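Local coordinates for protein bradyzoite pseudokinase 1 (Toxoplasma gondii, PDB 6M7Z) that probably regulates the membrane ultrastructure of the parasitophorous vacuole as a divergent, kinase-like protein that lacks the glycine-rich loop, at residues 178-183 and 308-313; 33-38 and 119-124; 239-244 and 267-272. All blocks are in the same frame, centred on the assembly; numbering follows the deposited sequence.

Interaction 1: 178-183 and 308-313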
loop_
_atom_site.group_PDB
_atom_site.type_symbol
_atom_site.label_atom_id
_atom_site.label_comp_id
_atom_site.label_asym_id
_atom_site.label_seq_id
_atom_site.Cartn_x
_atom_site.Cartn_y
_atom_site.Cartn_z
ATOM N N LEU A 178 -4.773 2.537 8.292
ATOM C CA LEU A 178 -5.450 3.816 8.097
ATOM C C LEU A 178 -5.977 4.296 9.448
ATOM O O LEU A 178 -6.063 3.526 10.414
ATOM C CB LEU A 178 -6.574 3.654 7.070
ATOM C CG LEU A 178 -6.125 3.272 5.652
ATOM C CD1 LEU A 178 -7.313 3.204 4.705
ATOM C CD2 LEU A 178 -5.081 4.248 5.132
ATOM N N PRO A 179 -6.308 5.604 9.590
ATOM C CA PRO A 179 -6.870 6.115 10.841
ATOM C C PRO A 179 -8.084 5.317 11.353
ATOM O O PRO A 179 -8.185 5.111 12.557
ATOM C CB PRO A 179 -7.214 7.561 10.512
ATOM C CG PRO A 179 -6.199 7.922 9.455
ATOM C CD PRO A 179 -6.073 6.671 8.608
ATOM N N ASP A 180 -8.947 4.808 10.467
ATOM C CA ASP A 180 -10.113 4.056 10.947
ATOM C C ASP A 180 -9.732 2.618 11.359
ATOM O O ASP A 180 -10.599 1.860 11.809
ATOM C CB ASP A 180 -11.269 4.110 9.941
ATOM C CG ASP A 180 -11.034 3.349 8.650
ATOM O OD1 ASP A 180 -9.942 2.713 8.522
ATOM O OD2 ASP A 180 -11.943 3.413 7.781
ATOM N N GLY A 181 -8.458 2.228 11.191
ATOM C CA GLY A 181 -7.947 0.908 11.629
ATOM C C GLY A 181 -7.933 -0.149 10.527
ATOM O O GLY A 181 -7.483 -1.285 10.777
ATOM N N THR A 182 -8.428 0.185 9.323
ATOM C CA THR A 182 -8.322 -0.692 8.156
ATOM C C THR A 182 -6.841 -0.875 7.809
ATOM O O THR A 182 -6.088 0.098 7.823
ATOM C CB THR A 182 -9.043 -0.109 6.931
ATOM O OG1 THR A 182 -10.337 0.347 7.309
ATOM C CG2 THR A 182 -9.198 -1.102 5.800
ATOM N N VAL A 183 -6.436 -2.116 7.514
ATOM C CA VAL A 183 -5.090 -2.412 7.048
ATOM C C VAL A 183 -5.153 -2.610 5.534
ATOM O O VAL A 183 -5.891 -3.451 5.063
ATOM C CB VAL A 183 -4.507 -3.644 7.757
ATOM C CG1 VAL A 183 -3.170 -4.058 7.177
ATOM C CG2 VAL A 183 -4.399 -3.418 9.250
ATOM N N LYS A 308 -13.670 -4.809 6.821
ATOM C CA LYS A 308 -14.290 -4.683 8.129
ATOM C C LYS A 308 -13.369 -5.224 9.227
ATOM O O LYS A 308 -13.651 -4.993 10.399
ATOM C CB LYS A 308 -15.662 -5.367 8.114
ATOM C CG LYS A 308 -16.772 -4.455 7.601
ATOM C CD LYS A 308 -17.971 -5.156 6.989
ATOM C CE LYS A 308 -18.808 -4.195 6.174
ATOM N NZ LYS A 308 -19.738 -4.906 5.268
ATOM N N ALA A 309 -12.276 -5.900 8.854
ATOM C CA ALA A 309 -11.328 -6.402 9.835
ATOM C C ALA A 309 -10.588 -5.232 10.498
ATOM O O ALA A 309 -10.318 -4.208 9.874
ATOM C CB ALA A 309 -10.369 -7.381 9.215
ATOM N N ARG A 310 -10.282 -5.407 11.789
ATOM C CA ARG A 310 -9.563 -4.438 12.590
ATOM C C ARG A 310 -8.568 -5.223 13.442
ATOM O O ARG A 310 -8.743 -5.388 14.651
ATOM C CB ARG A 310 -10.542 -3.605 13.418
ATOM C CG ARG A 310 -11.490 -2.728 12.599
ATOM C CD ARG A 310 -10.778 -1.589 11.901
ATOM N NE ARG A 310 -11.679 -0.685 11.197
ATOM C CZ ARG A 310 -12.238 -0.943 10.018
ATOM N NH1 ARG A 310 -11.981 -2.079 9.386
ATOM N NH2 ARG A 310 -13.050 -0.052 9.473
ATOM N N PRO A 311 -7.475 -5.729 12.831
ATOM C CA PRO A 311 -6.523 -6.586 13.530
ATOM C C PRO A 311 -5.821 -5.928 14.733
ATOM O O PRO A 311 -5.271 -6.647 15.573
ATOM C CB PRO A 311 -5.447 -6.919 12.477
ATOM C CG PRO A 311 -6.038 -6.500 11.137
ATOM C CD PRO A 311 -7.073 -5.447 11.446
ATOM N N PHE A 312 -5.826 -4.584 14.793
ATOM C CA PHE A 312 -5.088 -3.813 15.794
ATOM C C PHE A 312 -6.006 -3.234 16.882
ATOM O O PHE A 312 -5.516 -2.525 17.747
ATOM C CB PHE A 312 -4.284 -2.690 15.132
ATOM C CG PHE A 312 -3.099 -3.156 14.326
ATOM C CD1 PHE A 312 -1.900 -3.467 14.946
ATOM C CD2 PHE A 312 -3.178 -3.288 12.944
ATOM C CE1 PHE A 312 -0.815 -3.919 14.209
ATOM C CE2 PHE A 312 -2.097 -3.752 12.214
ATOM C CZ PHE A 312 -0.921 -4.049 12.845
ATOM N N ARG A 313 -7.308 -3.569 16.878
ATOM C CA ARG A 313 -8.207 -3.285 18.025
ATOM C C ARG A 313 -8.032 -4.367 19.105
ATOM O O ARG A 313 -7.780 -5.516 18.777
ATOM C CB ARG A 313 -9.669 -3.238 17.564
ATOM C CG ARG A 313 -10.271 -1.843 17.548
ATOM C CD ARG A 313 -11.650 -1.826 16.904
ATOM N NE ARG A 313 -12.434 -0.634 17.210
ATOM C CZ ARG A 313 -13.434 -0.162 16.463
ATOM N NH1 ARG A 313 -13.671 -0.666 15.263
ATOM N NH2 ARG A 313 -14.189 0.823 16.917
HETATM O O HOH W 1 -6.955 -2.597 13.166
#
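R310 reaches across to the turn at D180-T182, where its NE gives a weak bond to the carbonyl of D180: NE to O is 2.8 Å, but the N-H...O angle is only 126°. T182 comes in over one face of the guanidinium, its OG1 lying 3.5 Å from NH2 and set toward the rim of the plane; the angle is too poor for a hydrogen bond. CD of R310 sits 3.5 Å from the carbonyl carbon of G181. Further along, water 1 bridges the backbones, donating to G181 O and accepting from F312 N, and CG2 of V183 meets the F312 ring at its edge, 3.8 Å from CE2.

What positions these groups lies mostly within each loop. The R310 chain is bent at chi2 (-69°), and NH1 turns back to A309 O at 2.7 Å; that oxygen lies in the guanidinium plane, though NH1 meets it from above the plane of its carbonyl. The same nitrogen also bonds G307 O. In the hairpin loop D180 OD1 accepts from T182 N at 3.1 Å, an Asx turn, and also from T182 OG1 at 2.7 Å, both from the same face of the carboxylate. The type I turn L178-G181 connects strands 175-177 and 183-185, the hairpin that follows the catalytic loop in the kinase fold, and the C-terminal tail runs past it. N152 of helix 146-161 touches V183, A309 and P311.

With D180 OD2 well out of the guanidinium plane, the two opposite charges probably attract without a directed bond; the directed links across the contact are one weak bond to D180 O and the water bridge, beside the apolar packing of V183 on P311 and F312.

Interaction 2: 33-38 and 119-124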
loop_
_atom_site.group_PDB
_atom_site.type_symbol
_atom_site.label_atom_id
_atom_site.label_comp_id
_atom_site.label_asym_id
_atom_site.label_seq_id
_atom_site.Cartn_x
_atom_site.Cartn_y
_atom_site.Cartn_z
ATOM N N PRO A 33 2.927 24.310 1.398
ATOM C CA PRO A 33 4.179 24.145 2.139
ATOM C C PRO A 33 5.038 22.922 1.779
ATOM O O PRO A 33 6.141 22.827 2.294
ATOM C CB PRO A 33 3.725 24.018 3.601
ATOM C CG PRO A 33 2.323 23.441 3.511
ATOM C CD PRO A 33 1.748 23.962 2.204
ATOM N N ILE A 34 4.591 22.081 0.830
ATOM C CA ILE A 34 5.329 20.885 0.465
ATOM C C ILE A 34 6.675 21.274 -0.178
ATOM O O ILE A 34 7.701 20.747 0.223
ATOM C CB ILE A 34 4.490 19.965 -0.433
ATOM C CG1 ILE A 34 3.321 19.368 0.361
ATOM C CG2 ILE A 34 5.365 18.892 -1.068
ATOM C CD1 ILE A 34 2.290 18.598 -0.474
ATOM N N LEU A 35 6.670 22.174 -1.174
ATOM C CA LEU A 35 7.905 22.651 -1.803
ATOM C C LEU A 35 8.849 23.244 -0.750
ATOM O O LEU A 35 10.051 22.996 -0.794
ATOM C CB LEU A 35 7.598 23.716 -2.861
ATOM C CG LEU A 35 7.598 23.289 -4.325
ATOM C CD1 LEU A 35 7.555 24.520 -5.217
ATOM C CD2 LEU A 35 8.814 22.457 -4.696
ATOM N N LYS A 36 8.314 24.052 0.164
ATOM C CA LYS A 36 9.151 24.673 1.171
ATOM C C LYS A 36 9.863 23.589 1.991
ATOM O O LYS A 36 11.059 23.707 2.260
ATOM C CB LYS A 36 8.379 25.608 2.105
ATOM C CG LYS A 36 9.324 26.483 2.924
ATOM C CD LYS A 36 8.721 27.399 3.934
ATOM C CE LYS A 36 9.809 28.188 4.632
ATOM N NZ LYS A 36 9.266 29.099 5.669
ATOM N N ARG A 37 9.126 22.546 2.375
ATOM C CA ARG A 37 9.704 21.482 3.175
ATOM C C ARG A 37 10.810 20.787 2.360
ATOM O O ARG A 37 11.866 20.489 2.894
ATOM C CB ARG A 37 8.609 20.540 3.692
ATOM C CG ARG A 37 9.109 19.284 4.397
ATOM C CD ARG A 37 9.190 19.261 5.918
ATOM N NE ARG A 37 9.711 17.952 6.304
ATOM C CZ ARG A 37 8.987 16.827 6.348
ATOM N NH1 ARG A 37 7.665 16.889 6.374
ATOM N NH2 ARG A 37 9.587 15.646 6.348
ATOM N N LEU A 38 10.586 20.582 1.060
ATOM C CA LEU A 38 11.570 19.903 0.214
ATOM C C LEU A 38 12.847 20.746 0.074
ATOM O O LEU A 38 13.922 20.199 0.038
ATOM C CB LEU A 38 10.955 19.600 -1.154
ATOM C CG LEU A 38 9.906 18.481 -1.155
ATOM C CD1 LEU A 38 9.304 18.301 -2.536
ATOM C CD2 LEU A 38 10.468 17.150 -0.669
ATOM N N ALA A 119 5.187 22.110 -11.714
ATOM C CA ALA A 119 6.191 22.403 -12.757
ATOM C C ALA A 119 7.228 21.270 -12.869
ATOM O O ALA A 119 7.596 20.921 -13.964
ATOM C CB ALA A 119 6.848 23.728 -12.472
ATOM N N PHE A 120 7.707 20.721 -11.748
ATOM C CA PHE A 120 8.813 19.710 -11.781
ATOM C C PHE A 120 8.506 18.434 -10.973
ATOM O O PHE A 120 9.347 17.539 -10.956
ATOM C CB PHE A 120 10.117 20.319 -11.254
ATOM C CG PHE A 120 10.293 21.777 -11.586
ATOM C CD1 PHE A 120 10.615 22.180 -12.880
ATOM C CD2 PHE A 120 10.116 22.746 -10.608
ATOM C CE1 PHE A 120 10.779 23.525 -13.189
ATOM C CE2 PHE A 120 10.276 24.092 -10.917
ATOM C CZ PHE A 120 10.616 24.479 -12.203
ATOM N N LEU A 121 7.333 18.357 -10.325
ATOM C CA LEU A 121 6.965 17.229 -9.485
ATOM C C LEU A 121 5.595 16.692 -9.889
ATOM O O LEU A 121 4.743 17.459 -10.285
ATOM C CB LEU A 121 6.907 17.686 -8.023
ATOM C CG LEU A 121 8.201 18.252 -7.443
ATOM C CD1 LEU A 121 7.955 18.850 -6.073
ATOM C CD2 LEU A 121 9.296 17.184 -7.383
ATOM N N THR A 122 5.383 15.378 -9.731
ATOM C CA THR A 122 4.032 14.821 -9.647
ATOM C C THR A 122 3.705 14.519 -8.178
ATOM O O THR A 122 4.631 14.274 -7.378
ATOM C CB THR A 122 3.892 13.553 -10.495
ATOM O OG1 THR A 122 4.787 12.548 -9.987
ATOM C CG2 THR A 122 4.179 13.808 -11.960
ATOM N N TYR A 123 2.407 14.543 -7.841
ATOM C CA TYR A 123 1.920 14.372 -6.488
ATOM C C TYR A 123 0.803 13.314 -6.460
ATOM O O TYR A 123 -0.048 13.282 -7.345
ATOM C CB TYR A 123 1.324 15.661 -5.928
ATOM C CG TYR A 123 2.229 16.859 -5.854
ATOM C CD1 TYR A 123 2.581 17.565 -6.993
ATOM C CD2 TYR A 123 2.661 17.342 -4.643
ATOM C CE1 TYR A 123 3.391 18.684 -6.933
ATOM C CE2 TYR A 123 3.478 18.461 -4.557
ATOM C CZ TYR A 123 3.825 19.148 -5.705
ATOM O OH TYR A 123 4.625 20.253 -5.631
ATOM N N ILE A 124 0.815 12.454 -5.440
ATOM C CA ILE A 124 -0.299 11.621 -5.076
ATOM C C ILE A 124 -0.583 11.862 -3.595
ATOM O O ILE A 124 0.307 11.717 -2.770
ATOM C CB ILE A 124 -0.030 10.120 -5.310
ATOM C CG1 ILE A 124 0.323 9.813 -6.758
ATOM C CG2 ILE A 124 -1.223 9.275 -4.837
ATOM C CD1 ILE A 124 0.527 8.335 -7.011
#
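The axes of helix 33-38 and strand 121-124 pass 12.1 Å apart, with an angle of 118° between their N-to-C directions, and side chains alone span that gap: I34, L35 and L38 from the helix, L121 and Y123 from the strand. This is helix-on-sheet packing in the N-terminal lobe of a kinase fold: the strand is an inner one of the antiparallel sheet, and it carries T122 and I124 on its other face, against helix 88-101. L121 and Y123 therefore project to the side where helix 33-39 lies.

I34 and Y123 lie alongside each other, pointing opposite ways. The ring is met at its edge, near its plane, by CG2 of I34, 4.0 Å from CE2; this methyl stands anti to the backbone N because CG1 takes the place beside it (chi1 -68°). The Y123 hydroxyl turns to E29, bonding OE2, and E29 OE1 accepts from A119 N, so one carboxylate holds the Y123 hydroxyl and the backbone just before the strand. A78 and V80 of the neighbouring strand touch I34 and Y123.

One methyl does most of L121's work: its CD1 meets L38 CD1 tip to tip at 3.8 Å, while L35 crosses L121 at a slant, its CD2 4.0 Å from L121 CD1.

Interaction 3: 239-244 and 267-272. With EDO (1,2-ethanediol), chain G.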
loop_
_atom_site.group_PDB
_atom_site.type_symbol
_atom_site.label_atom_id
_atom_site.label_comp_id
_atom_site.label_asym_id
_atom_site.label_seq_id
_atom_site.Cartn_x
_atom_site.Cartn_y
_atom_site.Cartn_z
ATOM N N VAL A 239 7.787 -14.350 3.052
ATOM C CA VAL A 239 8.909 -13.705 3.719
ATOM C C VAL A 239 8.384 -12.664 4.711
ATOM O O VAL A 239 8.930 -12.514 5.796
ATOM C CB VAL A 239 9.900 -13.092 2.704
ATOM C CG1 VAL A 239 10.895 -12.143 3.364
ATOM C CG2 VAL A 239 10.612 -14.168 1.920
ATOM N N ALA A 240 7.325 -11.947 4.336
ATOM C CA ALA A 240 6.743 -10.947 5.226
ATOM C C ALA A 240 6.140 -11.618 6.472
ATOM O O ALA A 240 6.217 -11.078 7.575
ATOM C CB ALA A 240 5.732 -10.112 4.472
ATOM N N PHE A 241 5.526 -12.783 6.285
ATOM C CA PHE A 241 4.950 -13.537 7.391
ATOM C C PHE A 241 6.056 -14.027 8.325
ATOM O O PHE A 241 5.916 -13.959 9.554
ATOM C CB PHE A 241 4.105 -14.705 6.886
ATOM C CG PHE A 241 2.757 -14.329 6.324
ATOM C CD1 PHE A 241 2.160 -13.120 6.609
ATOM C CD2 PHE A 241 2.063 -15.228 5.524
ATOM C CE1 PHE A 241 0.948 -12.783 6.044
ATOM C CE2 PHE A 241 0.832 -14.899 4.981
ATOM C CZ PHE A 241 0.279 -13.679 5.252
ATOM N N ARG A 242 7.160 -14.488 7.738
ATOM C CA ARG A 242 8.311 -14.910 8.512
ATOM C C ARG A 242 8.816 -13.724 9.348
ATOM O O ARG A 242 9.126 -13.883 10.529
ATOM C CB ARG A 242 9.391 -15.480 7.591
ATOM C CG ARG A 242 10.639 -15.952 8.315
ATOM C CD ARG A 242 10.419 -16.909 9.484
ATOM N NE ARG A 242 9.719 -18.134 9.110
ATOM C CZ ARG A 242 10.262 -19.142 8.415
ATOM N NH1 ARG A 242 11.515 -19.069 8.002
ATOM N NH2 ARG A 242 9.525 -20.198 8.112
ATOM N N ASN A 243 8.879 -12.541 8.724
ATOM C CA ASN A 243 9.312 -11.308 9.357
ATOM C C ASN A 243 8.400 -11.025 10.550
ATOM O O ASN A 243 8.871 -10.680 11.641
ATOM C CB ASN A 243 9.375 -10.178 8.325
ATOM C CG ASN A 243 10.023 -8.893 8.791
ATOM O OD1 ASN A 243 10.429 -8.757 9.939
ATOM N ND2 ASN A 243 10.068 -7.916 7.909
ATOM N N LEU A 244 7.091 -11.201 10.334
ATOM C CA LEU A 244 6.067 -10.952 11.338
ATOM C C LEU A 244 6.284 -11.878 12.553
ATOM O O LEU A 244 6.310 -11.414 13.706
ATOM C CB LEU A 244 4.720 -11.172 10.651
ATOM C CG LEU A 244 3.430 -10.899 11.414
ATOM C CD1 LEU A 244 3.504 -9.624 12.199
ATOM C CD2 LEU A 244 2.286 -10.823 10.415
ATOM N N GLU A 267 2.608 -20.184 15.701
ATOM C CA GLU A 267 3.169 -21.466 15.284
ATOM C C GLU A 267 2.545 -21.860 13.935
ATOM O O GLU A 267 3.248 -22.313 13.024
ATOM C CB GLU A 267 2.985 -22.534 16.368
ATOM C CG GLU A 267 3.798 -22.263 17.627
ATOM C CD GLU A 267 3.481 -23.130 18.842
ATOM O OE1 GLU A 267 3.209 -24.330 18.664
ATOM O OE2 GLU A 267 3.504 -22.598 19.983
ATOM N N LEU A 268 1.234 -21.640 13.801
ATOM C CA LEU A 268 0.511 -21.962 12.566
ATOM C C LEU A 268 0.983 -21.055 11.414
ATOM O O LEU A 268 1.180 -21.532 10.292
ATOM C CB LEU A 268 -0.997 -21.825 12.800
ATOM C CG LEU A 268 -1.636 -22.928 13.651
ATOM C CD1 LEU A 268 -3.109 -22.627 13.898
ATOM C CD2 LEU A 268 -1.456 -24.313 13.019
ATOM N N LEU A 269 1.187 -19.755 11.690
ATOM C CA LEU A 269 1.651 -18.826 10.666
ATOM C C LEU A 269 3.075 -19.201 10.219
ATOM O O LEU A 269 3.390 -19.134 9.027
ATOM C CB LEU A 269 1.601 -17.395 11.199
ATOM C CG LEU A 269 1.964 -16.309 10.181
ATOM C CD1 LEU A 269 1.167 -16.459 8.894
ATOM C CD2 LEU A 269 1.756 -14.921 10.753
ATOM N N ASP A 270 3.915 -19.634 11.165
ATOM C CA ASP A 270 5.284 -20.054 10.844
ATOM C C ASP A 270 5.267 -21.237 9.861
ATOM O O ASP A 270 6.058 -21.266 8.917
ATOM C CB ASP A 270 6.088 -20.404 12.099
ATOM C CG ASP A 270 7.535 -19.925 12.066
ATOM O OD1 ASP A 270 7.863 -19.025 11.249
ATOM O OD2 ASP A 270 8.319 -20.410 12.896
ATOM N N LYS A 271 4.358 -22.194 10.089
ATOM C CA LYS A 271 4.206 -23.383 9.225
ATOM C C LYS A 271 3.714 -22.965 7.834
ATOM O O LYS A 271 4.210 -23.488 6.831
ATOM C CB LYS A 271 3.240 -24.407 9.842
ATOM C CG LYS A 271 3.895 -25.316 10.883
ATOM C CD LYS A 271 2.980 -26.102 11.789
ATOM C CE LYS A 271 3.685 -26.451 13.090
ATOM N NZ LYS A 271 2.870 -27.334 13.955
ATOM N N LEU A 272 2.738 -22.048 7.793
ATOM C CA LEU A 272 2.180 -21.537 6.536
ATOM C C LEU A 272 3.279 -20.794 5.753
ATOM O O LEU A 272 3.428 -20.983 4.532
ATOM C CB LEU A 272 0.960 -20.648 6.825
ATOM C CG LEU A 272 0.430 -19.831 5.640
ATOM C CD1 LEU A 272 0.007 -20.748 4.498
ATOM C CD2 LEU A 272 -0.715 -18.900 6.050
HETATM C C1 EDO G . 10.140 -4.651 9.782
HETATM O O1 EDO G . 9.749 -4.414 8.427
HETATM C C2 EDO G . 11.486 -5.354 9.780
HETATM O O2 EDO G . 11.616 -6.133 10.969
#
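R242 and D270 form the polar part of this contact, a salt bridge in which NE donates to OD1 at 3.0 Å with an N-H...O angle of 131°. NE meets OD1 on the syn side but tilted out of the carboxylate plane, and OD1 in turn lies off the guanidinium plane; the two planes stand nearly perpendicular, so the groups do not pair side by side. Two successive bends in the arginine chain, at chi2 (51°) and chi3 (58°), swing NE over to the aspartate. NH2 has its stronger partner further along the same helix as D270: it bonds OE1 of Q274, with a weak bond to the hydroxyl of S273. The backbone carbonyl of D270 lies in the guanidinium plane, 3.7 Å from NH2, and is itself bonded to S273 OG.

These helices, 230-248 and 263-276, run nearly antiparallel in the C-terminal lobe of the kinase fold, the first corresponding to its central F helix, with short-segment axes 9.1 Å apart. Between them L269 lays CD1 over one face of the F241 ring, 3.7 Å from CG, a CH-pi contact. Its other methyl, CD2, is 4.1 Å from CD2 of L244. A150, M153 and V154 of helix 146-161 also touch F241.

N243 projects from a different side of its helix; there OD1 accepts a hydrogen bond from O2 of a 1,2-ethanediol, probably carried over from the crystallisation liquor, at 3.1 Å.

How the interactions relate
Interaction 2 belongs to the N-terminal lobe, while interactions 1 and 3 lie in the C-terminal lobe. The centres of interactions 2 and 3 are about 39 Å apart, on opposite sides of the chain's centre; interaction 1 is about 30 Å from the former and 20 Å from the latter, centre to centre. Along the chain interaction 3 is nested within the loop closed by interaction 1, and their nearest atoms are about 7 Å apart. Helix 146-161 connects them physically: N152 touches residues of interaction 1, while V146, A150, M153 and V154 touch those of interaction 3. Separate ethanediol molecules lie near Y123 and at N243.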